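Side-chain contacts in polyprenyl synthetase (Nonlabens dokdonensis, PDB 6KD7), which probably acts as a magnesium-dependent prenyltransferase that builds geranylgeranyl diphosphate by chain elongation: residues A176-M179 with G180-A184; A184-D187 with E188-E192; C247-E250 with L251-F255; D268-K271 with E272-V276. All coordinates share one frame; numbering follows the deposited sequence. Where two conformers were deposited one is given.

How the interactions relate
Along the chain the four contacts come in numerical order, and they fall into two pairs. Interactions 1 and 2 share Ala184, with centres 8 Å apart: helix 158-183 ends in the first, helix 188-215 begins in the second, and the probable hydrogen bond from Val186 N to Ala181 O (3.1 Å) links them. Interactions 3 and 4, centres 12 Å apart, lie on the consecutive helices 248-254 and 264-281, whose Trp254 NE1 comes within 3.6 Å of Thr273 CG2. The pairs stand on opposite sides of the chain's centre, 44 to 47 Å apart between contact centres. Each thus joins neighbouring helices at its own end of this mainly helical protein.

Interaction 1: A176-M179 with G180-A184; sequences ALQM and GAIIA
Ile182 and Ile183 reach back to the preceding turn through nearly equal first torsions: at -73° and -68°, chi1 puts each CG1 anti to its own carbonyl carbon and close to its backbone N. The branch is thereby laid on the carbonyl oxygen four residues earlier. Ile182 CG1 stands 3.4 Å from Gln178 O, while its CD1 continues to Gln178 CG at 4.2 Å, the two aliphatic parts just touching. In Ile183 the extended CG1 arm lies alongside the carbonyl, with CD1 3.3 Å from Met179 O. Backbone bonds underlie these contacts. Ala181 N to Leu177 O (3.2 Å) and Ile182 N to Gln178 O (2.9 Å) both lie in the carbonyl plane. Ile183 N to Met179 O (3.1 Å) departs from this, its donor being 37° out of that plane. All of this belongs to the C-terminal turns of helix 158-183, one of the long helices of the all-alpha prenyl synthase fold. Leu177 O carries an additional load: besides Ala181 N it takes a weak bond from Gly180 N and a hydrogen bond from Ser50 OG of helix 42-54. Met179 runs to Ala64 and Val68 of helix 58-82, and Leu177 to Ile194 and Tyr197 of helix 188-215. The side chain of Ala176 is about 11 Å from the bound pyrophosphate.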
loop_
_atom_site.group_PDB
_atom_site.type_symbol
_atom_site.label_atom_id
_atom_site.label_comp_id
_atom_site.label_asym_id
_atom_site.label_seq_id
_atom_site.Cartn_x
_atom_site.Cartn_y
_atom_site.Cartn_z
ATOM N N ALA A 176 14.861 40.904 5.870
ATOM C CA ALA A 176 14.464 41.252 7.250
ATOM C C ALA A 176 15.204 42.543 7.680
ATOM O O ALA A 176 14.559 43.406 8.277
ATOM C CB ALA A 176 14.764 40.116 8.203
ATOM N N LEU A 177 16.503 42.647 7.408
ATOM C CA LEU A 177 17.316 43.840 7.768
ATOM C C LEU A 177 16.837 45.047 6.935
ATOM O O LEU A 177 16.481 46.087 7.543
ATOM C CB LEU A 177 18.795 43.532 7.529
ATOM C CG LEU A 177 19.400 42.548 8.529
ATOM C CD1 LEU A 177 20.669 41.969 7.983
ATOM C CD2 LEU A 177 19.658 43.202 9.871
ATOM N N GLN A 178 16.711 44.865 5.615
ATOM C CA GLN A 178 16.247 45.915 4.696
ATOM C C GLN A 178 14.899 46.446 5.158
ATOM O O GLN A 178 14.744 47.691 5.090
ATOM C CB GLN A 178 16.334 45.478 3.245
ATOM C CG GLN A 178 15.806 46.553 2.336
ATOM C CD GLN A 178 16.066 46.285 0.885
ATOM O OE1 GLN A 178 15.715 47.133 0.073
ATOM N NE2 GLN A 178 16.640 45.147 0.529
ATOM N N MET A 179 13.998 45.621 5.696
ATOM C CA MET A 179 12.651 46.110 6.082
ATOM C C MET A 179 12.776 47.075 7.275
ATOM O O MET A 179 11.872 47.957 7.449
ATOM C CB MET A 179 11.674 44.968 6.437
ATOM C CG MET A 179 11.283 44.159 5.168
ATOM S SD MET A 179 10.426 42.592 5.446
ATOM C CE MET A 179 9.039 43.096 6.424
ATOM N N GLY A 180 13.725 46.834 8.174
ATOM C CA GLY A 180 13.872 47.714 9.359
ATOM C C GLY A 180 14.382 49.069 8.918
ATOM O O GLY A 180 13.840 50.072 9.357
ATOM N N ALA A 181 15.322 49.053 7.984
ATOM C CA ALA A 181 15.903 50.232 7.332
ATOM C C ALA A 181 14.785 51.020 6.617
ATOM O O ALA A 181 14.709 52.252 6.776
ATOM C CB ALA A 181 17.023 49.792 6.431
ATOM N N ILE A 182 13.871 50.344 5.928
ATOM C CA ILE A 182 12.747 51.018 5.233
ATOM C C ILE A 182 11.897 51.706 6.291
ATOM O O ILE A 182 11.448 52.809 6.065
ATOM C CB ILE A 182 11.890 50.021 4.429
ATOM C CG1 ILE A 182 12.623 49.546 3.176
ATOM C CG2 ILE A 182 10.514 50.595 4.112
ATOM C CD1 ILE A 182 11.978 48.312 2.590
ATOM N N ILE A 183 11.638 51.039 7.399
ATOM C CA ILE A 183 10.771 51.656 8.438
ATOM C C ILE A 183 11.439 52.895 9.055
ATOM O O ILE A 183 10.716 53.757 9.537
ATOM C CB ILE A 183 10.313 50.587 9.437
ATOM C CG1 ILE A 183 9.353 49.626 8.730
ATOM C CG2 ILE A 183 9.680 51.221 10.656
ATOM C CD1 ILE A 183 9.186 48.303 9.399
ATOM N N ALA A 184 12.768 52.945 9.063
ATOM C CA ALA A 184 13.534 54.071 9.652
ATOM C C ALA A 184 13.647 55.207 8.628
ATOM O O ALA A 184 14.294 56.205 8.947
ATOM C CB ALA A 184 14.922 53.602 10.066
#

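Interaction 2: A184-D187 with E188-E192; sequences AGVD and EKEQE
Asp187 grips the first turn of the following helix with two oxygens. Asp187 OD1, of the carboxylate, accepts from Glu190 N at 3.1 Å, in a bond bent little from straight (162° at the hydrogen), and the donor meets OD1 nearly along its C-O bond. The backbone Asp187 O accepts from Gln191 N at 2.9 Å. Around these bonds lie aliphatic carbons: Glu190 CB is 3.5 Å and Lys189 CB 3.8 Å from Asp187 OD1, and Gln191 CG rests 3.3 Å from Asp187 O. The carboxylate gets there because CG sits between the backbone N and the carbonyl carbon (chi1 76°), which folds it back over the helix start. This is an N-cap of helix 188-215, and a negative group at this end is probably stabilised by the helix dipole. It is not a capping box, since Glu190 does not return a bond to Asp187 N. Instead, a bend at its chi2 helps lead the Glu190 carboxylate away, and OE2 is bound by Tyr54 OH and Ser306 N. Val186 also turns toward Glu190, but the modelled approach is too close to be trusted in detail. Farther out, Gly185 has positive phi (87°) and forms the Schellman motif that ends helix 158-183. Val186 leans on Tyr54 of helix 42-54, the same tyrosine that binds Glu190.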
loop_
_atom_site.group_PDB
_atom_site.type_symbol
_atom_site.label_atom_id
_atom_site.label_comp_id
_atom_site.label_asym_id
_atom_site.label_seq_id
_atom_site.Cartn_x
_atom_site.Cartn_y
_atom_site.Cartn_z
ATOM N N ALA A 184 12.768 52.945 9.063
ATOM C CA ALA A 184 13.534 54.071 9.652
ATOM C C ALA A 184 13.647 55.207 8.628
ATOM O O ALA A 184 14.294 56.205 8.947
ATOM C CB ALA A 184 14.922 53.602 10.066
ATOM N N GLY A 185 13.215 54.986 7.393
ATOM C CA GLY A 185 13.165 56.014 6.340
ATOM C C GLY A 185 14.479 56.097 5.610
ATOM O O GLY A 185 14.728 57.049 4.866
ATOM N N VAL A 186 15.339 55.120 5.758
ATOM C CA VAL A 186 16.668 55.184 5.087
ATOM C C VAL A 186 16.472 55.101 3.572
ATOM O O VAL A 186 15.467 54.554 3.144
ATOM C CB VAL A 186 17.503 54.041 5.686
ATOM C CG1 VAL A 186 18.578 53.503 4.783
ATOM C CG2 VAL A 186 18.065 54.474 7.016
ATOM N N ASP A 187 17.448 55.582 2.806
ATOM C CA ASP A 187 17.408 55.603 1.319
ATOM C C ASP A 187 17.773 54.241 0.714
ATOM O O ASP A 187 18.303 53.418 1.414
ATOM C CB ASP A 187 18.162 56.800 0.738
ATOM C CG ASP A 187 19.676 56.713 0.749
ATOM O OD1 ASP A 187 20.210 55.693 1.145
ATOM O OD2 ASP A 187 20.298 57.682 0.343
ATOM N N GLU A 188 17.542 54.063 -0.584
ATOM C CA GLU A 188 17.778 52.766 -1.258
ATOM C C GLU A 188 19.233 52.337 -1.157
ATOM O O GLU A 188 19.449 51.170 -0.925
ATOM C CB GLU A 188 17.498 52.866 -2.750
ATOM C CG GLU A 188 16.052 53.119 -3.062
ATOM C CD GLU A 188 15.538 52.429 -4.308
ATOM O OE1 GLU A 188 14.318 52.337 -4.438
ATOM O OE2 GLU A 188 16.359 51.978 -5.118
ATOM N N LYS A 189 20.176 53.260 -1.323
ATOM C CA LYS A 189 21.610 52.895 -1.299
ATOM C C LYS A 189 21.952 52.290 0.064
ATOM O O LYS A 189 22.632 51.268 0.091
ATOM C CB LYS A 189 22.439 54.158 -1.543
ATOM C CG LYS A 189 23.875 53.941 -1.988
ATOM C CD LYS A 189 24.626 55.244 -2.139
ATOM C CE LYS A 189 25.958 55.104 -2.845
ATOM N NZ LYS A 189 26.834 56.278 -2.607
ATOM N N GLU A 190 21.462 52.895 1.142
ATOM C CA GLU A 190 21.728 52.387 2.508
ATOM C C GLU A 190 20.988 51.061 2.705
ATOM O O GLU A 190 21.583 50.130 3.196
ATOM C CB GLU A 190 21.335 53.421 3.560
ATOM C CG GLU A 190 21.806 53.088 4.957
ATOM C CD GLU A 190 23.296 52.889 5.161
ATOM O OE1 GLU A 190 24.070 53.325 4.323
ATOM O OE2 GLU A 190 23.658 52.294 6.156
ATOM N N GLN A 191 19.754 50.984 2.225
ATOM C CA GLN A 191 18.943 49.756 2.374
ATOM C C GLN A 191 19.699 48.591 1.740
ATOM O O GLN A 191 19.807 47.576 2.363
ATOM C CB GLN A 191 17.647 49.930 1.597
ATOM C CG GLN A 191 16.596 50.728 2.327
ATOM C CD GLN A 191 15.352 50.828 1.486
ATOM O OE1 GLN A 191 15.012 49.923 0.747
ATOM N NE2 GLN A 191 14.681 51.949 1.589
ATOM N N GLU A 192 20.240 48.807 0.557
ATOM C CA GLU A 192 20.999 47.745 -0.128
ATOM C C GLU A 192 22.264 47.394 0.663
ATOM O O GLU A 192 22.701 46.260 0.556
ATOM C CB GLU A 192 21.168 48.081 -1.607
ATOM C CG GLU A 192 19.832 48.346 -2.274
ATOM C CD GLU A 192 19.826 48.368 -3.788
ATOM O OE1 GLU A 192 18.763 48.128 -4.365
ATOM O OE2 GLU A 192 20.881 48.615 -4.376
#

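Interaction 3: C247-E250 with L251-F255; sequences CATE and LKEWF
Leu251 N to Cys247 O (3.0 Å) and Lys252 N to Ala248 O (2.9 Å) open a ladder of i to i+4 bonds that runs on through Glu253 N to Thr249 O, which is weak, and Trp254 N to Glu250 O, whose donor stands above the carbonyl plane. On this single short helix, 248-254, the side chains pair at the same spacing. Glu250 and Trp254 lie alongside each other, pointing the same way. With CG of Glu250 anti to its backbone N (chi1 -161°) and the chain extended, OE1 offers its anti lone pair to Trp254 NE1 at 3.1 Å. The oxygen is 24° out of the ring plane, and carboxylate and indole planes differ by 39°, so the bond is somewhat skewed; Glu250 was modelled in two conformers, so this bond holds for one of them and is uncertain for the other. Trp254 CD1 also comes to 2.9 Å from Glu250 O, a tight approach. Next to this pair, Thr249 CG2 lies beside Glu253 OE1 at 3.7 Å, and Lys252 CG rests on Ala248 O at 3.2 Å. A leucine in place of Trp254 would probably leave Glu250 OE1 without this N-H donor and lose the edge-to-face stack on Phe221 of the second subunit. Glu253 makes a long, weak ion pair with Lys91 of that subunit. The indole thus has two roles in the geometry: in the modelled conformer its N-H donates to a carboxylate of the same chain, while its ring takes part in the subunit interface.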
loop_
_atom_site.group_PDB
_atom_site.type_symbol
_atom_site.label_atom_id
_atom_site.label_comp_id
_atom_site.label_asym_id
_atom_site.label_seq_id
_atom_site.Cartn_x
_atom_site.Cartn_y
_atom_site.Cartn_z
ATOM N N CYS A 247 39.782 11.064 -2.959
ATOM C CA CYS A 247 38.593 10.646 -2.164
ATOM C C CYS A 247 37.361 10.524 -3.091
ATOM O O CYS A 247 36.435 9.804 -2.745
ATOM C CB CYS A 247 38.397 11.617 -0.997
ATOM S SG CYS A 247 39.852 11.790 0.082
ATOM N N ALA A 248 37.365 11.163 -4.256
ATOM C CA ALA A 248 36.163 11.525 -5.043
ATOM C C ALA A 248 35.365 10.275 -5.416
ATOM O O ALA A 248 34.151 10.262 -5.210
ATOM C CB ALA A 248 36.549 12.290 -6.287
ATOM N N THR A 249 36.021 9.260 -5.969
ATOM C CA THR A 249 35.335 8.045 -6.472
ATOM C C THR A 249 34.618 7.346 -5.319
ATOM O O THR A 249 33.433 7.049 -5.480
ATOM C CB THR A 249 36.275 7.082 -7.194
ATOM O OG1 THR A 249 36.468 7.645 -8.484
ATOM C CG2 THR A 249 35.678 5.708 -7.392
ATOM N N GLU A 250 35.264 7.101 -4.166
ATOM C CA GLU A 250 34.584 6.358 -3.060
ATOM C C GLU A 250 33.605 7.282 -2.305
ATOM O O GLU A 250 32.709 6.727 -1.620
ATOM C CB GLU A 250 35.533 5.623 -2.092
ATOM C CG GLU A 250 34.821 4.514 -1.286
ATOM C CD GLU A 250 35.633 3.849 -0.186
ATOM O OE1 GLU A 250 35.125 3.719 0.977
ATOM O OE2 GLU A 250 36.791 3.497 -0.491
ATOM N N LEU A 251 33.727 8.616 -2.403
ATOM C CA LEU A 251 32.644 9.511 -1.898
ATOM C C LEU A 251 31.422 9.395 -2.808
ATOM O O LEU A 251 30.342 9.209 -2.291
ATOM C CB LEU A 251 33.096 10.967 -1.796
ATOM C CG LEU A 251 33.622 11.365 -0.428
ATOM C CD1 LEU A 251 34.204 12.759 -0.490
ATOM C CD2 LEU A 251 32.541 11.269 0.627
ATOM N N LYS A 252 31.614 9.460 -4.112
ATOM C CA LYS A 252 30.484 9.330 -5.060
ATOM C C LYS A 252 29.811 7.966 -4.882
ATOM O O LYS A 252 28.578 7.917 -5.018
ATOM C CB LYS A 252 30.948 9.591 -6.480
ATOM C CG LYS A 252 31.432 11.014 -6.693
ATOM C CD LYS A 252 31.828 11.309 -8.105
ATOM C CE LYS A 252 32.659 12.565 -8.198
ATOM N NZ LYS A 252 32.784 12.982 -9.612
ATOM N N GLU A 253 30.551 6.937 -4.476
ATOM C CA GLU A 253 29.970 5.577 -4.352
ATOM C C GLU A 253 29.166 5.544 -3.067
ATOM O O GLU A 253 28.030 5.029 -3.101
ATOM C CB GLU A 253 31.043 4.492 -4.487
ATOM C CG GLU A 253 31.341 4.151 -5.953
ATOM C CD GLU A 253 32.656 3.415 -6.179
ATOM O OE1 GLU A 253 33.015 3.175 -7.366
ATOM O OE2 GLU A 253 33.327 3.084 -5.165
ATOM N N TRP A 254 29.658 6.150 -1.989
ATOM C CA TRP A 254 28.829 6.231 -0.760
ATOM C C TRP A 254 27.544 6.997 -1.070
ATOM O O TRP A 254 26.499 6.623 -0.569
ATOM C CB TRP A 254 29.621 6.895 0.365
ATOM C CG TRP A 254 30.533 5.943 1.072
ATOM C CD1 TRP A 254 31.890 5.906 0.999
ATOM C CD2 TRP A 254 30.144 4.851 1.933
ATOM N NE1 TRP A 254 32.377 4.898 1.789
ATOM C CE2 TRP A 254 31.332 4.225 2.362
ATOM C CE3 TRP A 254 28.917 4.327 2.363
ATOM C CZ2 TRP A 254 31.330 3.133 3.228
ATOM C CZ3 TRP A 254 28.911 3.244 3.220
ATOM C CH2 TRP A 254 30.106 2.653 3.642
ATOM N N PHE A 255 27.630 8.042 -1.895
ATOM C CA PHE A 255 26.494 8.970 -2.158
ATOM C C PHE A 255 25.541 8.337 -3.170
ATOM O O PHE A 255 24.518 8.956 -3.462
ATOM C CB PHE A 255 26.992 10.360 -2.569
ATOM C CG PHE A 255 27.063 11.322 -1.403
ATOM C CD1 PHE A 255 27.875 11.048 -0.305
ATOM C CD2 PHE A 255 26.262 12.460 -1.356
ATOM C CE1 PHE A 255 27.894 11.894 0.800
ATOM C CE2 PHE A 255 26.271 13.299 -0.246
ATOM C CZ PHE A 255 27.080 13.016 0.833
#

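Interaction 4: D268-K271 with E272-V276; sequences DEKK and ETVKV
Thr273 binds Glu269 twice, and both hydrogen bonds end on the same carbonyl oxygen. Thr273 N reaches Glu269 O at 2.9 Å and Thr273 OG1 reaches it at 2.6 Å, and they come from opposite faces of the carbonyl plane. The hydroxyl is placed for this by chi1 of -49°, which sets OG1 anti to its own carbonyl carbon and beside its N. A valine at this position would keep the bulk but is likely to leave Glu269 O with the backbone donor alone among these two. Other main-chain bonds keep the i to i+4 spacing: Glu272 N to Asp268 O, Val274 N to Lys270 O at 2.8 Å, and Lys275 N to Lys271 O. They belong to the interior of helix 264-281, where a threonine hydroxyl turned back to the carbonyl four residues earlier is a familiar helical feature.

Aliphatic contacts follow the same spacing. Lys270 and Val274 run side by side, CG to CG2 at 4.1 Å, and Val274 CG2 also presses to 3.2 Å from Lys270 O. The stem of Lys275 lies over the preceding turn, its CD 3.4 Å from Lys271 O, before the chain bends at chi3.

The lysine ammonium groups tie this helix to neighbouring parts of the chain. Lys271 NZ makes a salt bridge to Glu224 and a hydrogen bond to Val225 O, Lys270 NZ binds Asn232, and Lys275 NZ binds Ala214 O. The acidic pair is spread, with Asp268 OD1 6.7 Å from Glu272 OE2, so any mutual repulsion is probably modest. Glu269 packs on Thr220 of the second subunit.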
loop_
_atom_site.group_PDB
_atom_site.type_symbol
_atom_site.label_atom_id
_atom_site.label_comp_id
_atom_site.label_asym_id
_atom_site.label_seq_id
_atom_site.Cartn_x
_atom_site.Cartn_y
_atom_site.Cartn_z
ATOM N N ASP A 268 24.958 4.286 9.844
ATOM C CA ASP A 268 25.949 4.791 10.826
ATOM C C ASP A 268 27.360 4.589 10.270
ATOM O O ASP A 268 28.144 5.519 10.363
ATOM C CB ASP A 268 25.779 4.119 12.187
ATOM C CG ASP A 268 24.501 4.531 12.885
ATOM O OD1 ASP A 268 23.882 5.483 12.428
ATOM O OD2 ASP A 268 24.139 3.892 13.871
ATOM N N GLU A 269 27.654 3.439 9.657
ATOM C CA GLU A 269 29.016 3.262 9.089
ATOM C C GLU A 269 29.236 4.253 7.948
ATOM O O GLU A 269 30.367 4.709 7.781
ATOM C CB GLU A 269 29.344 1.833 8.663
ATOM C CG GLU A 269 30.755 1.733 8.117
ATOM C CD GLU A 269 31.216 0.376 7.627
ATOM O OE1 GLU A 269 32.210 0.327 6.897
ATOM O OE2 GLU A 269 30.584 -0.611 7.976
ATOM N N LYS A 270 28.203 4.489 7.144
ATOM C CA LYS A 270 28.313 5.453 6.026
ATOM C C LYS A 270 28.614 6.840 6.603
ATOM O O LYS A 270 29.512 7.495 6.098
ATOM C CB LYS A 270 26.994 5.499 5.253
ATOM C CG LYS A 270 26.969 6.489 4.101
ATOM C CD LYS A 270 25.661 6.555 3.367
ATOM C CE LYS A 270 25.707 7.497 2.188
ATOM N NZ LYS A 270 24.438 7.500 1.439
ATOM N N LYS A 271 27.917 7.227 7.668
ATOM C CA LYS A 271 28.134 8.561 8.279
ATOM C C LYS A 271 29.558 8.674 8.827
ATOM O O LYS A 271 30.218 9.653 8.491
ATOM C CB LYS A 271 27.114 8.795 9.392
ATOM C CG LYS A 271 25.668 8.865 8.932
ATOM C CD LYS A 271 24.704 9.141 10.049
ATOM C CE LYS A 271 23.279 9.289 9.577
ATOM N NZ LYS A 271 22.372 9.604 10.696
ATOM N N GLU A 272 30.035 7.660 9.549
ATOM C CA GLU A 272 31.414 7.703 10.119
ATOM C C GLU A 272 32.416 7.737 8.980
ATOM O O GLU A 272 33.324 8.589 9.000
ATOM C CB GLU A 272 31.661 6.591 11.143
ATOM C CG GLU A 272 30.887 6.802 12.447
ATOM C CD GLU A 272 30.794 8.257 12.958
ATOM O OE1 GLU A 272 31.838 9.002 12.925
ATOM O OE2 GLU A 272 29.665 8.676 13.354
ATOM N N THR A 273 32.213 6.935 7.942
ATOM C CA THR A 273 33.208 6.828 6.854
ATOM C C THR A 273 33.218 8.111 6.037
ATOM O O THR A 273 34.340 8.610 5.692
ATOM C CB THR A 273 32.920 5.630 5.942
ATOM O OG1 THR A 273 32.704 4.483 6.765
ATOM C CG2 THR A 273 34.050 5.412 4.972
ATOM N N VAL A 274 32.028 8.621 5.692
ATOM C CA VAL A 274 31.961 9.877 4.887
ATOM C C VAL A 274 32.535 11.031 5.725
ATOM O O VAL A 274 33.324 11.812 5.181
ATOM C CB VAL A 274 30.538 10.158 4.396
ATOM C CG1 VAL A 274 30.431 11.549 3.783
ATOM C CG2 VAL A 274 30.113 9.091 3.407
ATOM N N LYS A 275 32.187 11.126 7.011
ATOM C CA LYS A 275 32.785 12.164 7.910
ATOM C C LYS A 275 34.311 12.088 7.798
ATOM O O LYS A 275 34.953 13.143 7.504
ATOM C CB LYS A 275 32.252 12.040 9.333
ATOM C CG LYS A 275 30.848 12.610 9.480
ATOM C CD LYS A 275 30.140 12.235 10.752
ATOM C CE LYS A 275 30.895 12.724 11.966
ATOM N NZ LYS A 275 29.966 12.875 13.104
ATOM N N VAL A 276 34.881 10.882 7.838
ATOM C CA VAL A 276 36.366 10.758 7.762
ATOM C C VAL A 276 36.838 11.251 6.399
ATOM O O VAL A 276 37.868 11.965 6.371
ATOM C CB VAL A 276 36.843 9.327 8.075
ATOM C CG1 VAL A 276 38.332 9.185 7.791
ATOM C CG2 VAL A 276 36.493 8.936 9.513
#